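Local atomic coordinates of geranylgeranyl pyrophosphate synthase (Corynebacterium glutamicum, PDB entry 3LK5), a protein that probably catalyses magnesium-dependent condensation of isopentenyl diphosphate with an allylic diphosphate, a chain-building step of isoprenoid biosynthesis. Residues P67-A72 with L243-D248; R184-G189 with I221-H226; Q78-S83 with D352-V357. All blocks are in the same frame, centred on the assembly; numbering follows the deposited sequence.

How the interactions relate
Interactions 1 and 2 are neighbours inside the helical bundle, their centres about 10 Å apart, and helix 205-231 is what joins them: Leu225 CD2 of interaction 2 lies 3.3 Å from Tyr69 O of interaction 1, and Ile221 CG2 packs on Gly246 CA. Interaction 3 sits at the surface, about 25 Å between its centre and that of the chain, and about 15 Å from centre to centre with interaction 1, which it meets where Val357 CG1 packs against Ala72 O. Between interactions 2 and 3 the nearest atoms are about 7 Å apart. All three lie away from the magnesium-binding aspartates Asp108, Asp112 and Asp194.

Interaction 1 of 3, residues P67-A72 with L243-D248; sequences PLYAWA and LHYGHD
Two groups grip the phenolic oxygen of Tyr245: the hydroxyl of Tyr69 donates to it, with Tyr69 OH 2.9 Å from Tyr245 OH, and it is also hydrogen-bonded to the backbone carbonyl of Leu361. The helices themselves stay well apart here, 9.2 Å between Tyr69 CA and Gly246 CA, the nearest CA pair, and the two long aromatic side chains span that gap. They stand nearly perpendicular and meet at their edges. Tyr245 OH lies in the plane of the Tyr69 ring, 3.4 Å from Tyr69 CE2, while Tyr69 CE2 comes to the edge of the other ring, 3.6 Å from Tyr245 CE2. Tyr245 gets there with CG anti to the backbone N (chi1 167°), which carries its ring out from helix 236-263 towards helix 65-78. Leu225 of helix 205-231 touches both rings, and helix 355-369 closes in with Leu361 and Leu364 on Tyr69 and Ala365 on Tyr245. The contact thus ties four helices of the all-helical isoprenoid synthase fold together in a buried spot. Inside an otherwise apolar surrounding, the two hydroxyls form a short relay, Tyr69 to Tyr245 to Leu361 O, so Tyr245 OH serves as acceptor towards Tyr69 and donor towards Leu361 O, and neither phenol needs to reach solvent to make a hydrogen bond.

Interaction 2 of 3, residues R184-G189 with I221-H226; sequences RTEVIG and IARPLH
Glu186 and Arg223 come at one another from helices 170-199 and 205-231, their side chains arriving crosswise, yet their flat ends are turned into almost one plane: carboxylate and guanidinium are 14° apart. The guanidinium presents its side edge, the one formed by NE and NH2. Arg223 NE gives a nearly straight bond of 2.9 Å to Glu186 OE1, and Arg223 NH2 another of 2.8 Å to Glu186 OE2. Each oxygen accepts through its syn lone pair, and both nitrogens keep their partner in the guanidinium plane, so this is a bidentate, side-on salt bridge. The glutamate is extended beyond CG, whereas the arginine bends at chi2 (-62°), a turn that brings the NE and NH2 edge round to the carboxylate. A further edge of the guanidinium faces along its own helix, where Arg223 NH1 donates to His226 ND1 at 3.0 Å, in the plane of both groups but noticeably bent at 138°. Phe214 and Ala218 touch Glu186, and Met183 touches Arg223. On the same helix as the glutamate, Arg184 makes a salt bridge to Asp161 of the second subunit, which places this pair close behind the dimer interface of the prenyl synthase bundle. With three nitrogens engaged in or near one plane, the guanidinium can hardly rotate. The bridge should favour the ionised carboxylate on the buried Glu186, and His226, accepting at ND1, is probably neutral with its proton on NE2.

Interaction 3 of 3, residues Q78-S83 with D352-V357; sequences QGHKNS and DIPDEV
Gly79 and Pro354 meet at a corner of the helical bundle of the polyprenyl synthetase family, where the type II' beta turn Gln78-Lys81, following helix 65-78, leans on the start of helix 355-369. Pro354 occupies the N-cap position of that helix. This is the tight part: Pro354 CB is directed toward the turn, and Pro354 CG rests 3.8 Å from Gly79 CA and 4.1 Å from Gly79 C. Gly79 is the second residue of the turn, and its positive phi (57°) is the conformation that a type II' turn asks for there and that suits glycine; its CA and carbonyl carbon are the atoms that meet the proline ring. A weak bond from Lys81 N to Gln78 O closes the turn, and the Gln78 side chain reaches on to hold the chain beyond it: Ser83 N donates to Gln78 OE1 at 2.7 Å, nearly straight at the hydrogen though tilted from the carbonyl plane. Within the first turn of the helix, Val357 touches Leu75 and Ala76 of helix 65-78.

The outer side is looser. His80 is exposed and lies alongside Pro354, the imidazole and the proline ring running antiparallel to one another. Its CG stands beside the backbone N (chi1 -58°), which sends the imidazole out along the proline, and its NE2 comes 3.9 Å from Pro354 CB, which approaches at an oblique angle to the ring. A single modelled water bridges the imidazole and the helix start. In the plane of the His80 ring, it lies 2.7 Å from His80 NE2 and accepts the first-turn N-H of the helix, 3.1 Å from Asp355 N.

Interaction 1 of 3, residues P67-A72 with L243-D248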
loop_
_atom_site.group_PDB
_atom_site.type_symbol
_atom_site.label_atom_id
_atom_site.label_comp_id
_atom_site.label_asym_id
_atom_site.label_seq_id
_atom_site.Cartn_x
_atom_site.Cartn_y
_atom_site.Cartn_z
ATOM N N PRO A 67 12.127 -10.226 9.490
ATOM C CA PRO A 67 13.506 -9.748 9.368
ATOM C C PRO A 67 14.502 -10.779 9.847
ATOM O O PRO A 67 15.586 -10.903 9.290
ATOM C CB PRO A 67 13.566 -8.542 10.336
ATOM C CG PRO A 67 12.165 -8.054 10.423
ATOM C CD PRO A 67 11.289 -9.301 10.271
ATOM N N LEU A 68 14.140 -11.533 10.872
ATOM C CA LEU A 68 15.062 -12.595 11.345
ATOM C C LEU A 68 15.366 -13.646 10.260
ATOM O O LEU A 68 16.512 -14.043 10.057
ATOM C CB LEU A 68 14.462 -13.265 12.580
ATOM C CG LEU A 68 15.347 -14.306 13.300
ATOM C CD1 LEU A 68 16.828 -13.865 13.573
ATOM C CD2 LEU A 68 14.625 -14.695 14.592
ATOM N N TYR A 69 14.338 -14.069 9.527
ATOM C CA TYR A 69 14.539 -14.992 8.420
ATOM C C TYR A 69 15.290 -14.376 7.257
ATOM O O TYR A 69 16.100 -15.060 6.647
ATOM C CB TYR A 69 13.215 -15.651 7.958
ATOM C CG TYR A 69 12.892 -16.914 8.737
ATOM C CD1 TYR A 69 11.722 -17.014 9.467
ATOM C CD2 TYR A 69 13.780 -18.012 8.724
ATOM C CE1 TYR A 69 11.416 -18.179 10.177
ATOM C CE2 TYR A 69 13.488 -19.166 9.408
ATOM C CZ TYR A 69 12.298 -19.250 10.122
ATOM O OH TYR A 69 11.999 -20.416 10.799
ATOM N N ALA A 70 15.032 -13.102 6.927
ATOM C CA ALA A 70 15.818 -12.447 5.900
ATOM C C ALA A 70 17.317 -12.429 6.278
ATOM O O ALA A 70 18.198 -12.714 5.453
ATOM C CB ALA A 70 15.295 -11.006 5.653
ATOM N N TRP A 71 17.592 -12.071 7.532
ATOM C CA TRP A 71 18.959 -12.065 8.026
ATOM C C TRP A 71 19.610 -13.449 7.968
ATOM O O TRP A 71 20.739 -13.581 7.541
ATOM C CB TRP A 71 18.980 -11.481 9.455
ATOM C CG TRP A 71 20.345 -11.435 10.123
ATOM C CD1 TRP A 71 20.675 -12.028 11.321
ATOM C CD2 TRP A 71 21.515 -10.727 9.692
ATOM N NE1 TRP A 71 21.985 -11.768 11.629
ATOM C CE2 TRP A 71 22.524 -10.964 10.661
ATOM C CE3 TRP A 71 21.816 -9.923 8.585
ATOM C CZ2 TRP A 71 23.823 -10.448 10.538
ATOM C CZ3 TRP A 71 23.107 -9.399 8.459
ATOM C CH2 TRP A 71 24.096 -9.670 9.445
ATOM N N ALA A 72 18.865 -14.467 8.361
ATOM C CA ALA A 72 19.351 -15.848 8.300
ATOM C C ALA A 72 19.633 -16.266 6.875
ATOM O O ALA A 72 20.604 -16.984 6.627
ATOM C CB ALA A 72 18.334 -16.782 8.927
ATOM N N LEU A 243 14.032 -22.089 0.125
ATOM C CA LEU A 243 12.639 -21.929 -0.267
ATOM C C LEU A 243 11.828 -23.171 0.101
ATOM O O LEU A 243 10.674 -23.034 0.505
ATOM C CB LEU A 243 12.487 -21.623 -1.781
ATOM C CG LEU A 243 12.763 -20.168 -2.205
ATOM C CD1 LEU A 243 12.853 -20.081 -3.777
ATOM C CD2 LEU A 243 11.704 -19.203 -1.651
ATOM N N HIS A 244 12.430 -24.349 -0.027
ATOM C CA HIS A 244 11.738 -25.592 0.383
ATOM C C HIS A 244 11.561 -25.639 1.889
ATOM O O HIS A 244 10.489 -25.960 2.390
ATOM C CB HIS A 244 12.517 -26.822 -0.069
ATOM C CG HIS A 244 12.309 -27.195 -1.500
ATOM N ND1 HIS A 244 11.097 -27.644 -1.980
ATOM C CD2 HIS A 244 13.182 -27.296 -2.533
ATOM C CE1 HIS A 244 11.219 -27.955 -3.263
ATOM N NE2 HIS A 244 12.476 -27.763 -3.623
ATOM N N TYR A 245 12.628 -25.333 2.620
ATOM C CA TYR A 245 12.505 -25.155 4.066
ATOM C C TYR A 245 11.398 -24.177 4.427
ATOM O O TYR A 245 10.537 -24.462 5.281
ATOM C CB TYR A 245 13.856 -24.700 4.654
ATOM C CG TYR A 245 13.832 -24.175 6.084
ATOM C CD1 TYR A 245 14.230 -24.993 7.171
ATOM C CD2 TYR A 245 13.427 -22.838 6.349
ATOM C CE1 TYR A 245 14.251 -24.466 8.485
ATOM C CE2 TYR A 245 13.407 -22.317 7.626
ATOM C CZ TYR A 245 13.831 -23.124 8.697
ATOM O OH TYR A 245 13.814 -22.545 9.945
ATOM N N GLY A 246 11.374 -23.028 3.774
ATOM C CA GLY A 246 10.398 -22.002 4.138
ATOM C C GLY A 246 8.976 -22.476 3.833
ATOM O O GLY A 246 8.029 -22.119 4.551
ATOM N N HIS A 247 8.812 -23.204 2.733
ATOM C CA HIS A 247 7.480 -23.688 2.342
ATOM C C HIS A 247 6.951 -24.655 3.437
ATOM O O HIS A 247 5.847 -24.447 3.977
ATOM C CB HIS A 247 7.540 -24.410 0.985
ATOM C CG HIS A 247 6.310 -25.205 0.643
ATOM N ND1 HIS A 247 6.121 -26.517 1.045
ATOM C CD2 HIS A 247 5.233 -24.890 -0.122
ATOM C CE1 HIS A 247 4.961 -26.960 0.579
ATOM N NE2 HIS A 247 4.403 -25.994 -0.133
ATOM N N ASP A 248 7.772 -25.644 3.779
ATOM C CA ASP A 248 7.384 -26.672 4.777
ATOM C C ASP A 248 7.231 -26.116 6.192
ATOM O O ASP A 248 6.199 -26.302 6.836
ATOM C CB ASP A 248 8.375 -27.820 4.778
ATOM C CG ASP A 248 8.335 -28.632 3.506
ATOM O OD1 ASP A 248 7.481 -28.389 2.621
ATOM O OD2 ASP A 248 9.170 -29.527 3.382
#

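Interaction 2 of 3, residues R184-G189 with I221-H226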
loop_
_atom_site.group_PDB
_atom_site.type_symbol
_atom_site.label_atom_id
_atom_site.label_comp_id
_atom_site.label_asym_id
_atom_site.label_seq_id
_atom_site.Cartn_x
_atom_site.Cartn_y
_atom_site.Cartn_z
ATOM N N ARG A 184 5.149 -9.836 -2.012
ATOM C CA ARG A 184 4.051 -8.853 -1.825
ATOM C C ARG A 184 2.811 -9.273 -2.612
ATOM O O ARG A 184 1.690 -9.125 -2.134
ATOM C CB ARG A 184 4.529 -7.410 -2.182
ATOM C CG ARG A 184 5.422 -6.886 -1.018
ATOM C CD ARG A 184 6.659 -6.099 -1.525
ATOM N NE ARG A 184 6.293 -4.945 -2.378
ATOM C CZ ARG A 184 6.340 -4.919 -3.714
ATOM N NH1 ARG A 184 6.683 -6.000 -4.435
ATOM N NH2 ARG A 184 6.063 -3.759 -4.345
ATOM N N THR A 185 2.993 -9.832 -3.796
ATOM C CA THR A 185 1.810 -10.311 -4.534
ATOM C C THR A 185 1.219 -11.531 -3.800
ATOM O O THR A 185 -0.010 -11.676 -3.687
ATOM C CB THR A 185 2.162 -10.602 -5.986
ATOM O OG1 THR A 185 2.366 -9.332 -6.640
ATOM C CG2 THR A 185 0.987 -11.347 -6.706
ATOM N N GLU A 186 2.107 -12.412 -3.323
ATOM C CA GLU A 186 1.655 -13.654 -2.655
ATOM C C GLU A 186 0.878 -13.385 -1.372
ATOM O O GLU A 186 -0.183 -13.990 -1.142
ATOM C CB GLU A 186 2.860 -14.594 -2.428
ATOM C CG GLU A 186 3.312 -15.269 -3.732
ATOM C CD GLU A 186 4.773 -15.765 -3.749
ATOM O OE1 GLU A 186 5.535 -15.627 -2.761
ATOM O OE2 GLU A 186 5.210 -16.223 -4.823
ATOM N N VAL A 187 1.363 -12.473 -0.522
ATOM C CA VAL A 187 0.658 -12.234 0.743
ATOM C C VAL A 187 -0.724 -11.576 0.523
ATOM O O VAL A 187 -1.726 -11.964 1.145
ATOM C CB VAL A 187 1.490 -11.436 1.786
ATOM C CG1 VAL A 187 1.737 -9.945 1.350
ATOM C CG2 VAL A 187 0.777 -11.469 3.187
ATOM N N ILE A 188 -0.793 -10.578 -0.354
ATOM C CA ILE A 188 -2.082 -9.959 -0.651
ATOM C C ILE A 188 -3.003 -10.978 -1.359
ATOM O O ILE A 188 -4.221 -11.064 -1.045
ATOM C CB ILE A 188 -1.915 -8.626 -1.449
ATOM C CG1 ILE A 188 -0.955 -7.672 -0.718
ATOM C CG2 ILE A 188 -3.350 -7.956 -1.747
ATOM C CD1 ILE A 188 -0.605 -6.409 -1.475
ATOM N N GLY A 189 -2.460 -11.733 -2.318
ATOM C CA GLY A 189 -3.253 -12.792 -2.998
ATOM C C GLY A 189 -3.767 -13.836 -1.979
ATOM O O GLY A 189 -4.965 -14.211 -1.997
ATOM N N ILE A 221 8.258 -16.841 5.879
ATOM C CA ILE A 221 9.500 -17.563 5.942
ATOM C C ILE A 221 10.214 -17.712 4.624
ATOM O O ILE A 221 11.400 -17.351 4.516
ATOM C CB ILE A 221 9.296 -19.022 6.576
ATOM C CG1 ILE A 221 8.525 -18.901 7.889
ATOM C CG2 ILE A 221 10.704 -19.703 6.742
ATOM C CD1 ILE A 221 8.674 -20.193 8.863
ATOM N N ALA A 222 9.531 -18.263 3.618
ATOM C CA ALA A 222 10.241 -18.572 2.373
ATOM C C ALA A 222 10.753 -17.336 1.642
ATOM O O ALA A 222 11.925 -17.280 1.258
ATOM C CB ALA A 222 9.376 -19.430 1.408
ATOM N N ARG A 223 9.888 -16.357 1.429
ATOM C CA ARG A 223 10.374 -15.175 0.731
ATOM C C ARG A 223 11.364 -14.311 1.555
ATOM O O ARG A 223 12.290 -13.780 0.962
ATOM C CB ARG A 223 9.247 -14.301 0.134
ATOM C CG ARG A 223 8.392 -14.981 -0.964
ATOM C CD ARG A 223 9.223 -15.364 -2.170
ATOM N NE ARG A 223 8.342 -15.819 -3.271
ATOM C CZ ARG A 223 8.787 -16.405 -4.380
ATOM N NH1 ARG A 223 10.100 -16.584 -4.588
ATOM N NH2 ARG A 223 7.925 -16.781 -5.329
ATOM N N PRO A 224 11.167 -14.147 2.888
ATOM C CA PRO A 224 12.241 -13.442 3.624
ATOM C C PRO A 224 13.589 -14.163 3.443
ATOM O O PRO A 224 14.583 -13.512 3.225
ATOM C CB PRO A 224 11.742 -13.491 5.090
ATOM C CG PRO A 224 10.207 -13.310 4.895
ATOM C CD PRO A 224 9.953 -14.304 3.724
ATOM N N LEU A 225 13.624 -15.499 3.536
ATOM C CA LEU A 225 14.904 -16.229 3.321
ATOM C C LEU A 225 15.453 -15.940 1.938
ATOM O O LEU A 225 16.645 -15.686 1.767
ATOM C CB LEU A 225 14.715 -17.767 3.406
ATOM C CG LEU A 225 14.616 -18.223 4.886
ATOM C CD1 LEU A 225 13.984 -19.647 4.979
ATOM C CD2 LEU A 225 15.955 -18.155 5.635
ATOM N N HIS A 226 14.561 -16.034 0.950
ATOM C CA HIS A 226 14.912 -15.752 -0.441
ATOM C C HIS A 226 15.496 -14.340 -0.572
ATOM O O HIS A 226 16.545 -14.144 -1.188
ATOM C CB HIS A 226 13.654 -15.943 -1.333
ATOM C CG HIS A 226 13.931 -15.872 -2.802
ATOM N ND1 HIS A 226 12.932 -15.955 -3.756
ATOM C CD2 HIS A 226 15.086 -15.667 -3.481
ATOM C CE1 HIS A 226 13.469 -15.805 -4.960
ATOM N NE2 HIS A 226 14.772 -15.639 -4.818
#

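Interaction 3 of 3, residues Q78-S83 with D352-V357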
loop_
_atom_site.group_PDB
_atom_site.type_symbol
_atom_site.label_atom_id
_atom_site.label_comp_id
_atom_site.label_asym_id
_atom_site.label_seq_id
_atom_site.Cartn_x
_atom_site.Cartn_y
_atom_site.Cartn_z
ATOM N N GLN A 78 25.988 -16.051 2.613
ATOM C CA GLN A 78 27.154 -15.183 2.629
ATOM C C GLN A 78 28.309 -16.071 3.033
ATOM O O GLN A 78 29.461 -15.753 2.756
ATOM C CB GLN A 78 26.951 -14.015 3.591
ATOM C CG GLN A 78 27.807 -12.818 3.255
ATOM C CD GLN A 78 28.467 -12.209 4.469
ATOM O OE1 GLN A 78 29.047 -11.131 4.387
ATOM N NE2 GLN A 78 28.393 -12.900 5.608
ATOM N N GLY A 79 27.982 -17.200 3.659
ATOM C CA GLY A 79 28.973 -18.214 4.069
ATOM C C GLY A 79 30.062 -17.666 4.988
ATOM O O GLY A 79 29.851 -16.678 5.720
ATOM N N HIS A 80 31.236 -18.304 4.941
ATOM C CA HIS A 80 32.399 -17.885 5.743
ATOM C C HIS A 80 33.118 -16.657 5.171
ATOM O O HIS A 80 34.185 -16.275 5.669
ATOM C CB HIS A 80 33.391 -19.052 5.942
ATOM C CG HIS A 80 32.783 -20.259 6.594
ATOM N ND1 HIS A 80 33.054 -21.548 6.177
ATOM C CD2 HIS A 80 31.905 -20.373 7.623
ATOM C CE1 HIS A 80 32.371 -22.402 6.923
ATOM N NE2 HIS A 80 31.668 -21.715 7.808
ATOM N N LYS A 81 32.522 -16.035 4.146
ATOM C CA LYS A 81 33.116 -14.868 3.466
ATOM C C LYS A 81 32.406 -13.520 3.713
ATOM O O LYS A 81 31.496 -13.396 4.544
ATOM C CB LYS A 81 33.283 -15.129 1.951
ATOM C CG LYS A 81 31.976 -15.179 1.170
ATOM C CD LYS A 81 32.176 -15.465 -0.309
ATOM C CE LYS A 81 30.836 -15.468 -1.036
ATOM N NZ LYS A 81 30.086 -14.197 -0.792
ATOM N N ASN A 82 32.858 -12.520 2.967
ATOM C CA ASN A 82 32.365 -11.159 3.066
ATOM C C ASN A 82 31.542 -10.752 1.836
ATOM O O ASN A 82 32.056 -10.691 0.716
ATOM C CB ASN A 82 33.548 -10.184 3.272
ATOM C CG ASN A 82 34.766 -10.496 2.355
ATOM O OD1 ASN A 82 34.884 -11.586 1.759
ATOM N ND2 ASN A 82 35.679 -9.527 2.258
ATOM N N SER A 83 30.252 -10.515 2.042
ATOM C CA SER A 83 29.463 -9.743 1.090
ATOM C C SER A 83 30.050 -8.331 1.085
ATOM O O SER A 83 30.546 -7.874 2.115
ATOM C CB SER A 83 27.997 -9.727 1.531
ATOM O OG SER A 83 27.295 -8.604 1.030
ATOM N N ASP A 352 25.448 -26.773 1.358
ATOM C CA ASP A 352 26.334 -26.375 2.424
ATOM C C ASP A 352 25.907 -25.030 3.006
ATOM O O ASP A 352 25.755 -24.047 2.277
ATOM C CB ASP A 352 27.798 -26.338 1.961
ATOM C CG ASP A 352 28.752 -25.990 3.098
ATOM O OD1 ASP A 352 28.625 -26.593 4.199
ATOM O OD2 ASP A 352 29.612 -25.101 2.904
ATOM N N ILE A 353 25.717 -25.008 4.322
ATOM C CA ILE A 353 25.339 -23.792 5.072
ATOM C C ILE A 353 26.277 -23.731 6.286
ATOM O O ILE A 353 26.547 -24.774 6.880
ATOM C CB ILE A 353 23.864 -23.911 5.536
ATOM C CG1 ILE A 353 22.925 -23.691 4.357
ATOM C CG2 ILE A 353 23.523 -22.913 6.647
ATOM C CD1 ILE A 353 21.522 -24.185 4.622
ATOM N N PRO A 354 26.783 -22.529 6.662
ATOM C CA PRO A 354 27.679 -22.520 7.839
ATOM C C PRO A 354 26.990 -23.227 9.006
ATOM O O PRO A 354 25.752 -23.107 9.153
ATOM C CB PRO A 354 27.858 -21.028 8.151
ATOM C CG PRO A 354 27.581 -20.325 6.850
ATOM C CD PRO A 354 26.546 -21.168 6.127
ATOM N N ASP A 355 27.762 -23.966 9.808
ATOM C CA ASP A 355 27.205 -24.784 10.918
ATOM C C ASP A 355 26.271 -24.025 11.837
ATOM O O ASP A 355 25.202 -24.524 12.204
ATOM C CB ASP A 355 28.330 -25.354 11.815
ATOM C CG ASP A 355 29.033 -26.531 11.199
ATOM O OD1 ASP A 355 28.549 -27.010 10.155
ATOM O OD2 ASP A 355 30.074 -26.979 11.759
ATOM N N GLU A 356 26.705 -22.837 12.251
ATOM C CA GLU A 356 25.971 -22.034 13.217
ATOM C C GLU A 356 24.638 -21.523 12.643
ATOM O O GLU A 356 23.633 -21.417 13.371
ATOM C CB GLU A 356 26.866 -20.894 13.746
ATOM C CG GLU A 356 26.219 -19.498 13.863
ATOM C CD GLU A 356 25.249 -19.373 15.037
ATOM O OE1 GLU A 356 25.269 -20.248 15.939
ATOM O OE2 GLU A 356 24.467 -18.406 15.059
ATOM N N VAL A 357 24.642 -21.179 11.358
ATOM C CA VAL A 357 23.420 -20.739 10.686
ATOM C C VAL A 357 22.413 -21.899 10.558
ATOM O O VAL A 357 21.221 -21.738 10.861
ATOM C CB VAL A 357 23.729 -20.122 9.313
ATOM C CG1 VAL A 357 22.443 -19.597 8.666
ATOM C CG2 VAL A 357 24.758 -18.957 9.473
HETATM O O HOH W 1 30.799 -23.888 9.111
#